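Local coordinates for CRISPR/cas2 protein (PDB 6K2E), which belongs to the Cas2 family of CRISPR-associated proteins and probably works as a dimer in the acquisition of new spacers, at residues S2-I7 against I64-G69; W30-V35 against G78-P83. All blocks are in the same frame, centred on the assembly; numbering follows the deposited sequence.

Contact 1 (S2-I7 against I64-G69); sequences SHMYVI and IYIFPG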
ATOM      1  N   SER A   2     -10.239  21.352  -3.794  1.00 61.41           N
ATOM      2  CA  SER A   2      -9.790  20.597  -2.628  1.00 57.04           C
ATOM      3  C   SER A   2      -8.934  19.422  -3.079  1.00 60.78           C
ATOM      4  O   SER A   2      -9.299  18.684  -4.003  1.00 51.25           O
ATOM      5  CB  SER A   2     -10.964  20.091  -1.792  1.00 62.05           C
ATOM      6  OG  SER A   2     -10.487  19.342  -0.680  1.00 64.51           O
ATOM      7  N   HIS A   3      -7.807  19.237  -2.406  1.00 57.12           N
ATOM      8  CA  HIS A   3      -6.826  18.249  -2.809  1.00 44.18           C
ATOM      9  C   HIS A   3      -6.606  17.186  -1.742  1.00 47.93           C
ATOM     10  O   HIS A   3      -6.745  17.435  -0.534  1.00 51.10           O
ATOM     11  CB  HIS A   3      -5.521  18.936  -3.185  1.00 38.39           C
ATOM     12  CG  HIS A   3      -5.408  19.172  -4.650  1.00 37.95           C
ATOM     13  ND1 HIS A   3      -6.342  19.901  -5.348  1.00 41.54           N
ATOM     14  CD2 HIS A   3      -4.540  18.690  -5.569  1.00 36.77           C
ATOM     15  CE1 HIS A   3      -6.027  19.898  -6.631  1.00 48.47           C
ATOM     16  NE2 HIS A   3      -4.940  19.165  -6.791  1.00 37.10           N
ATOM     17  N   MET A   4      -6.312  15.977  -2.219  1.00 38.11           N
ATOM     18  CA  MET A   4      -6.038  14.829  -1.369  1.00 43.09           C
ATOM     19  C   MET A   4      -4.736  14.179  -1.808  1.00 32.74           C
ATOM     20  O   MET A   4      -4.231  14.437  -2.901  1.00 32.23           O
ATOM     21  CB  MET A   4      -7.157  13.775  -1.408  1.00 43.23           C
ATOM     22  CG  MET A   4      -8.393  14.093  -0.568  1.00 49.56           C
ATOM     23  SD  MET A   4      -9.655  14.923  -1.507  1.00 69.74           S
ATOM     24  CE  MET A   4      -9.669  13.850  -2.947  1.00 47.95           C
ATOM     25  N   TYR A   5      -4.164  13.374  -0.919  1.00 28.68           N
ATOM     26  CA  TYR A   5      -3.060  12.489  -1.269  1.00 28.28           C
ATOM     27  C   TYR A   5      -3.544  11.040  -1.274  1.00 25.67           C
ATOM     28  O   TYR A   5      -4.309  10.642  -0.394  1.00 25.42           O
ATOM     29  CB  TYR A   5      -1.888  12.663  -0.292  1.00 26.20           C
ATOM     30  CG  TYR A   5      -0.575  12.166  -0.838  1.00 26.09           C
ATOM     31  CD1 TYR A   5      -0.132  10.857  -0.596  1.00 26.45           C
ATOM     32  CD2 TYR A   5       0.218  12.987  -1.605  1.00 24.90           C
ATOM     33  CE1 TYR A   5       1.075  10.403  -1.119  1.00 23.33           C
ATOM     34  CE2 TYR A   5       1.430  12.542  -2.117  1.00 23.89           C
ATOM     35  CZ  TYR A   5       1.843  11.260  -1.883  1.00 22.95           C
ATOM     36  OH  TYR A   5       3.037  10.861  -2.412  1.00 23.59           O
ATOM     37  N   VAL A   6      -3.081  10.239  -2.242  1.00 23.52           N
ATOM     38  CA  VAL A   6      -3.521   8.847  -2.320  1.00 25.42           C
ATOM     39  C   VAL A   6      -2.330   7.901  -2.384  1.00 23.31           C
ATOM     40  O   VAL A   6      -1.266   8.248  -2.898  1.00 23.19           O
ATOM     41  CB  VAL A   6      -4.469   8.571  -3.511  1.00 22.76           C
ATOM     42  CG1 VAL A   6      -5.832   9.179  -3.258  1.00 20.13           C
ATOM     43  CG2 VAL A   6      -3.882   9.081  -4.791  1.00 28.16           C
ATOM     44  N   ILE A   7      -2.521   6.692  -1.846  1.00 22.18           N
ATOM     45  CA  ILE A   7      -1.601   5.566  -2.015  1.00 21.25           C
ATOM     46  C   ILE A   7      -2.421   4.419  -2.576  1.00 18.74           C
ATOM     47  O   ILE A   7      -3.448   4.053  -1.997  1.00 21.14           O
ATOM     48  CB  ILE A   7      -0.925   5.124  -0.703  1.00 21.35           C
ATOM     49  CG1 ILE A   7      -0.097   6.226  -0.080  1.00 20.58           C
ATOM     50  CG2 ILE A   7       0.003   3.937  -0.942  1.00 17.55           C
ATOM     51  CD1 ILE A   7       0.412   5.824   1.301  1.00 22.69           C
ATOM     52  N   ILE A  64      -7.290   1.864  -2.598  1.00 23.65           N
ATOM     53  CA  ILE A  64      -7.032   3.300  -2.693  1.00 22.50           C
ATOM     54  C   ILE A  64      -7.172   3.899  -1.303  1.00 19.38           C
ATOM     55  O   ILE A  64      -8.277   3.952  -0.751  1.00 20.36           O
ATOM     56  CB  ILE A  64      -7.962   4.001  -3.690  1.00 23.79           C
ATOM     57  CG1 ILE A  64      -7.934   3.267  -5.042  1.00 23.81           C
ATOM     58  CG2 ILE A  64      -7.560   5.488  -3.808  1.00 17.57           C
ATOM     59  CD1 ILE A  64      -8.871   3.816  -6.077  1.00 23.71           C
ATOM     60  N   TYR A  65      -6.049   4.316  -0.725  1.00 16.99           N
ATOM     61  CA  TYR A  65      -5.997   4.971   0.579  1.00 20.43           C
ATOM     62  C   TYR A  65      -5.994   6.488   0.367  1.00 21.85           C
ATOM     63  O   TYR A  65      -5.031   7.032  -0.168  1.00 23.48           O
ATOM     64  CB  TYR A  65      -4.736   4.539   1.342  1.00 19.17           C
ATOM     65  CG  TYR A  65      -4.741   3.115   1.843  1.00 20.10           C
ATOM     66  CD1 TYR A  65      -5.231   2.802   3.116  1.00 20.56           C
ATOM     67  CD2 TYR A  65      -4.275   2.069   1.045  1.00 18.15           C
ATOM     68  CE1 TYR A  65      -5.247   1.493   3.587  1.00 16.94           C
ATOM     69  CE2 TYR A  65      -4.301   0.748   1.508  1.00 18.04           C
ATOM     70  CZ  TYR A  65      -4.784   0.477   2.774  1.00 17.76           C
ATOM     71  OH  TYR A  65      -4.803  -0.813   3.217  1.00 19.66           O
ATOM     72  N   ILE A  66      -7.031   7.175   0.825  1.00 22.09           N
ATOM     73  CA  ILE A  66      -7.204   8.609   0.575  1.00 25.40           C
ATOM     74  C   ILE A  66      -6.890   9.401   1.847  1.00 27.41           C
ATOM     75  O   ILE A  66      -7.554   9.219   2.875  1.00 32.25           O
ATOM     76  CB  ILE A  66      -8.626   8.916   0.081  1.00 24.51           C
ATOM     77  CG1 ILE A  66      -8.967   8.027  -1.124  1.00 25.56           C
ATOM     78  CG2 ILE A  66      -8.737  10.375  -0.279  1.00 26.03           C
ATOM     79  CD1 ILE A  66     -10.230   7.230  -0.982  1.00 22.97           C
ATOM     80  N   PHE A  67      -5.911  10.318   1.768  1.00 24.90           N
ATOM     81  CA  PHE A  67      -5.397  11.117   2.888  1.00 28.76           C
ATOM     82  C   PHE A  67      -5.673  12.606   2.679  1.00 35.54           C
ATOM     83  O   PHE A  67      -5.727  13.077   1.534  1.00 35.70           O
ATOM     84  CB  PHE A  67      -3.880  10.933   3.075  1.00 24.83           C
ATOM     85  CG  PHE A  67      -3.469   9.516   3.202  1.00 28.89           C
ATOM     86  CD1 PHE A  67      -3.104   8.773   2.073  1.00 26.54           C
ATOM     87  CD2 PHE A  67      -3.456   8.906   4.439  1.00 26.50           C
ATOM     88  CE1 PHE A  67      -2.744   7.450   2.183  1.00 22.07           C
ATOM     89  CE2 PHE A  67      -3.114   7.572   4.550  1.00 27.82           C
ATOM     90  CZ  PHE A  67      -2.735   6.850   3.422  1.00 25.07           C
ATOM     91  N   PRO A  68      -5.830  13.380   3.763  1.00 38.82           N
ATOM     92  CA  PRO A  68      -5.943  14.844   3.604  1.00 38.93           C
ATOM     93  C   PRO A  68      -4.650  15.505   3.152  1.00 34.68           C
ATOM     94  O   PRO A  68      -4.707  16.616   2.620  1.00 40.48           O
ATOM     95  CB  PRO A  68      -6.361  15.322   5.001  1.00 27.12           C
ATOM     96  CG  PRO A  68      -5.872  14.254   5.911  1.00 39.48           C
ATOM     97  CD  PRO A  68      -6.061  12.975   5.158  1.00 36.70           C
ATOM     98  N   GLY A  69      -3.498  14.878   3.365  1.00 33.46           N
ATOM     99  CA  GLY A  69      -2.242  15.424   2.883  1.00 35.41           C
ATOM    100  C   GLY A  69      -1.112  14.419   3.010  1.00 37.78           C
ATOM    101  O   GLY A  69      -1.291  13.295   3.492  1.00 38.36           O
TER
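Ile7 sets its CD1 methyl 3.7 Å from CE1 of Phe67, the two side chains crossing at a slant on one face of two neighbouring strands. With CG1 of Ile7 turned beside its own backbone N (chi1 -61°), CG1 and CD1 both reach this corner of the phenyl ring, so a flexible branched chain is matched to a rigid flat one. The Tyr5 carbonyl oxygen lies at the ring's edge, near its plane, while the N-H and C=O of Tyr5 form a closed pair with those of Phe67: Tyr5 N to Phe67 O is 2.9 Å and Phe67 N to Tyr5 O is 2.7 Å. Ile7 and Tyr65 repeat this hydrogen-bonded pairing, with Tyr65 N 2.9 Å from Ile7 O. Between them Val6 and Ile66 make a non-hydrogen-bonded pair, in which Val6 CA adds a CH...O contact of 3.2 Å to Tyr65 O. This is the antiparallel pairing of strands 3-11 and 61-67, first and last in chain order of the four strands in this chain's ferredoxin-like sheet, which 61-67 continues into the second subunit. On the other face Val6 and Ile66 run side by side, Val6 CG1 lying 4.0 Å from Ile66 CG1. Met4 continues the row, its CG 3.7 Å from Ile66 CG2; both Met4 and Ile66 also touch Leu45 of helix 42-55, where apolar chains suit the covered face. On the aromatic face Phe67 lies against Phe67 of the second subunit, whose Glu37 bonds the Tyr65 hydroxyl, whereas Tyr5 OH bonds to Glu37 of its own chain.

Contact 2 (W30-V35 against G78-P83); sequences WRQNSV and GRDKSP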
ATOM      1  N   TRP A  30       4.834   6.419  -9.815  1.00 33.12           N
ATOM      2  CA  TRP A  30       5.165   5.021  -9.570  1.00 28.75           C
ATOM      3  C   TRP A  30       6.229   4.918  -8.488  1.00 30.51           C
ATOM      4  O   TRP A  30       7.372   5.348  -8.688  1.00 34.41           O
ATOM      5  CB  TRP A  30       5.638   4.383 -10.865  1.00 31.14           C
ATOM      6  CG  TRP A  30       5.831   2.959 -10.759  1.00 29.52           C
ATOM      7  CD1 TRP A  30       5.222   2.114  -9.888  1.00 29.45           C
ATOM      8  CD2 TRP A  30       6.696   2.177 -11.547  1.00 37.98           C
ATOM      9  NE1 TRP A  30       5.649   0.844 -10.082  1.00 27.22           N
ATOM     10  CE2 TRP A  30       6.561   0.849 -11.104  1.00 40.83           C
ATOM     11  CE3 TRP A  30       7.574   2.459 -12.602  1.00 41.41           C
ATOM     12  CZ2 TRP A  30       7.270  -0.193 -11.679  1.00 43.62           C
ATOM     13  CZ3 TRP A  30       8.287   1.406 -13.173  1.00 35.81           C
ATOM     14  CH2 TRP A  30       8.128   0.106 -12.709  1.00 38.79           C
ATOM     15  N   ARG A  31       5.846   4.378  -7.330  1.00 26.90           N
ATOM     16  CA  ARG A  31       6.794   4.175  -6.240  1.00 29.41           C
ATOM     17  C   ARG A  31       7.629   2.925  -6.469  1.00 30.34           C
ATOM     18  O   ARG A  31       8.841   2.998  -6.698  1.00 30.85           O
ATOM     19  CB  ARG A  31       6.034   4.081  -4.905  1.00 29.47           C
ATOM     20  CG  ARG A  31       6.819   3.585  -3.691  1.00 22.54           C
ATOM     21  CD  ARG A  31       7.971   4.501  -3.379  1.00 28.06           C
ATOM     22  NE  ARG A  31       7.524   5.749  -2.783  1.00 25.90           N
ATOM     23  CZ  ARG A  31       8.327   6.768  -2.519  1.00 26.32           C
ATOM     24  NH1 ARG A  31       9.620   6.683  -2.808  1.00 25.47           N
ATOM     25  NH2 ARG A  31       7.835   7.862  -1.958  1.00 28.46           N
ATOM     26  N   GLN A  32       6.974   1.773  -6.441  1.00 28.35           N
ATOM     27  CA  GLN A  32       7.589   0.485  -6.651  1.00 24.18           C
ATOM     28  C   GLN A  32       6.448  -0.448  -7.045  1.00 27.45           C
ATOM     29  O   GLN A  32       5.307  -0.034  -7.054  1.00 34.57           O
ATOM     30  CB  GLN A  32       8.299   0.048  -5.365  1.00 33.25           C
ATOM     31  CG  GLN A  32       9.528  -0.711  -5.564  1.00 35.70           C
ATOM     32  CD  GLN A  32      10.350  -0.796  -4.322  1.00 33.47           C
ATOM     33  OE1 GLN A  32      10.571  -1.883  -3.798  1.00 43.85           O
ATOM     34  NE2 GLN A  32      10.810   0.361  -3.824  1.00 30.45           N
ATOM     35  N   ASN A  33       6.763  -1.743  -7.040  1.00 26.44           N
ATOM     36  CA  ASN A  33       6.196  -2.799  -7.872  1.00 28.39           C
ATOM     37  C   ASN A  33       4.742  -2.613  -8.299  1.00 28.36           C
ATOM     38  O   ASN A  33       4.417  -2.516  -9.490  1.00 26.69           O
ATOM     39  CB  ASN A  33       6.317  -4.117  -7.090  1.00 34.13           C
ATOM     40  CG  ASN A  33       7.667  -4.264  -6.384  1.00 34.84           C
ATOM     41  OD1 ASN A  33       7.823  -3.843  -5.236  1.00 39.80           O
ATOM     42  ND2 ASN A  33       8.647  -4.853  -7.067  1.00 38.26           N
ATOM     43  N   SER A  34       3.868  -2.460  -7.330  1.00 29.31           N
ATOM     44  CA  SER A  34       2.462  -2.289  -7.645  1.00 22.95           C
ATOM     45  C   SER A  34       1.851  -1.192  -6.772  1.00 22.92           C
ATOM     46  O   SER A  34       0.631  -1.160  -6.556  1.00 19.04           O
ATOM     47  CB  SER A  34       1.755  -3.638  -7.517  1.00 18.87           C
ATOM     48  OG  SER A  34       0.422  -3.494  -7.095  1.00 30.24           O
ATOM     49  N   VAL A  35       2.694  -0.265  -6.311  1.00 20.49           N
ATOM     50  CA  VAL A  35       2.319   0.831  -5.429  1.00 23.62           C
ATOM     51  C   VAL A  35       2.513   2.142  -6.187  1.00 23.69           C
ATOM     52  O   VAL A  35       3.583   2.385  -6.760  1.00 25.60           O
ATOM     53  CB  VAL A  35       3.136   0.822  -4.131  1.00 23.37           C
ATOM     54  CG1 VAL A  35       2.785   2.054  -3.287  1.00 20.88           C
ATOM     55  CG2 VAL A  35       2.870  -0.476  -3.354  1.00 13.53           C
ATOM     56  N   GLY A  78      14.554  -3.971   2.536  1.00 24.20           N
ATOM     57  CA  GLY A  78      14.914  -4.705   1.346  1.00 20.45           C
ATOM     58  C   GLY A  78      15.310  -3.808   0.200  1.00 24.02           C
ATOM     59  O   GLY A  78      15.912  -2.758   0.426  1.00 26.58           O
ATOM     60  N   ARG A  79      14.951  -4.193  -1.026  1.00 32.25           N
ATOM     61  CA  ARG A  79      15.360  -3.450  -2.214  1.00 33.52           C
ATOM     62  C   ARG A  79      14.546  -2.171  -2.367  1.00 31.22           C
ATOM     63  O   ARG A  79      13.312  -2.203  -2.379  1.00 31.64           O
ATOM     64  CB  ARG A  79      15.223  -4.331  -3.464  1.00 35.10           C
ATOM     65  CG  ARG A  79      15.420  -3.589  -4.784  1.00 43.36           C
ATOM     66  CD  ARG A  79      16.889  -3.572  -5.302  1.00 47.10           C
ATOM     67  NE  ARG A  79      16.932  -3.412  -6.765  1.00 55.71           N
ATOM     68  CZ  ARG A  79      17.373  -2.333  -7.430  1.00 58.12           C
ATOM     69  NH1 ARG A  79      17.837  -1.250  -6.801  1.00 43.79           N
ATOM     70  NH2 ARG A  79      17.334  -2.339  -8.757  1.00 61.46           N
ATOM     71  N   ASP A  80      15.248  -1.044  -2.482  1.00 32.52           N
ATOM     72  CA  ASP A  80      14.641   0.238  -2.830  1.00 33.00           C
ATOM     73  C   ASP A  80      14.946   0.534  -4.290  1.00 34.40           C
ATOM     74  O   ASP A  80      16.068   0.911  -4.628  1.00 39.00           O
ATOM     75  CB  ASP A  80      15.187   1.352  -1.945  1.00 31.97           C
ATOM     76  CG  ASP A  80      14.250   2.534  -1.840  1.00 37.44           C
ATOM     77  OD1 ASP A  80      13.493   2.792  -2.797  1.00 42.00           O
ATOM     78  OD2 ASP A  80      14.273   3.218  -0.792  1.00 36.28           O
ATOM     79  N   LYS A  81      13.941   0.367  -5.148  1.00 41.82           N
ATOM     80  CA  LYS A  81      14.054   0.660  -6.574  1.00 43.30           C
ATOM     81  C   LYS A  81      14.046   2.159  -6.878  1.00 39.17           C
ATOM     82  O   LYS A  81      14.330   2.548  -8.012  1.00 53.37           O
ATOM     83  CB  LYS A  81      12.974  -0.092  -7.343  1.00 39.42           C
ATOM     84  CG  LYS A  81      13.307  -1.576  -7.505  1.00 46.88           C
ATOM     85  CD  LYS A  81      12.138  -2.522  -7.199  1.00 50.42           C
ATOM     86  CE  LYS A  81      12.491  -3.998  -7.335  1.00 51.48           C
ATOM     87  NZ  LYS A  81      11.559  -4.740  -8.249  1.00 63.96           N
ATOM     88  N   SER A  82      13.671   2.999  -5.924  1.00 44.28           N
ATOM     89  CA  SER A  82      13.588   4.442  -6.144  1.00 49.28           C
ATOM     90  C   SER A  82      14.997   5.060  -6.068  1.00 54.93           C
ATOM     91  O   SER A  82      15.737   4.785  -5.123  1.00 51.88           O
ATOM     92  CB  SER A  82      12.679   5.089  -5.096  1.00 49.71           C
ATOM     93  OG  SER A  82      11.304   4.953  -5.450  1.00 48.88           O
ATOM     94  N   PRO A  83      15.350   5.913  -7.043  1.00 60.52           N
ATOM     95  CA  PRO A  83      16.750   6.392  -7.085  1.00 58.56           C
ATOM     96  C   PRO A  83      17.027   7.413  -6.004  1.00 52.88           C
ATOM     97  O   PRO A  83      16.151   8.171  -5.586  1.00 52.08           O
ATOM     98  CB  PRO A  83      16.859   7.025  -8.484  1.00 60.18           C
ATOM     99  CG  PRO A  83      15.649   6.515  -9.262  1.00 57.00           C
ATOM    100  CD  PRO A  83      14.586   6.289  -8.233  1.00 54.48           C
TER
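The Gln32 amide and the Asp80 carboxylate are turned 42° from one another, their side chains crossing at about a right angle, and the chain of Lys81 also runs across Gln32. CG of Lys81 covers one face of the Arg79 guanidinium, 4.0 Å above its centre, while the Arg31 guanidinium meets the Ser82 hydroxyl obliquely, its NH1 3.6 Å from Ser82 OG. The apolar part of the contact is methylene on methylene: Gln32 CG approaches Lys81 CD to 3.6 Å. Long chains with polar ends suit this place, since their carbons can pack while the ends stay among polar groups; the end of the Gln32 amide faces the backbone of Arg79-Lys81, and the ammonium of Lys81 lies by the Asn33 amide. A classic beta bulge, in which Arg31 and Gln32 both face Val35, shapes one side where strand 29-32 turns into the next. In 78-83, Asp80 makes an Asx turn, OD1 accepting from Ser82 N at 3.1 Å and 28° out of the carboxylate plane; CG lies anti to the backbone N (chi1 -156°), beside the carbonyl carbon, from where OD1 can reach forward along the chain. Arg31 spends its NE on a salt bridge to Glu37, and Gln32 also packs on Leu63 of the second subunit, so this contact is part of the dimer interface. Arg31 NH1 and Asp80 OD1 stand 5.5 Å apart, so their opposite charges probably attract weakly at a distance. The chemistry thus implies a contact that places a buried amide among backbone polar groups while methylenes pack on methylenes.

In the fold
Starting at the N terminus, the chain lays down strand 3-11, runs through helix 17-27, and reaches 30-35 at the turn between strands 29-32 and 35-41. It then passes helix 42-55 and returns along 61-67, where contact 1 closes the first long loop by setting the sheet's fourth strand in chain order beside the first. After strand 73-78 the chain comes to 78-83, and contact 2 closes a second loop back to 30-35. The segments alternate, so the loops cross and neither nests in the other. The contacts meet where Ile7 CG2 lies 4.1 Å from Val35 CG1, and both border the second subunit, linking sheet, C-terminal region and dimer.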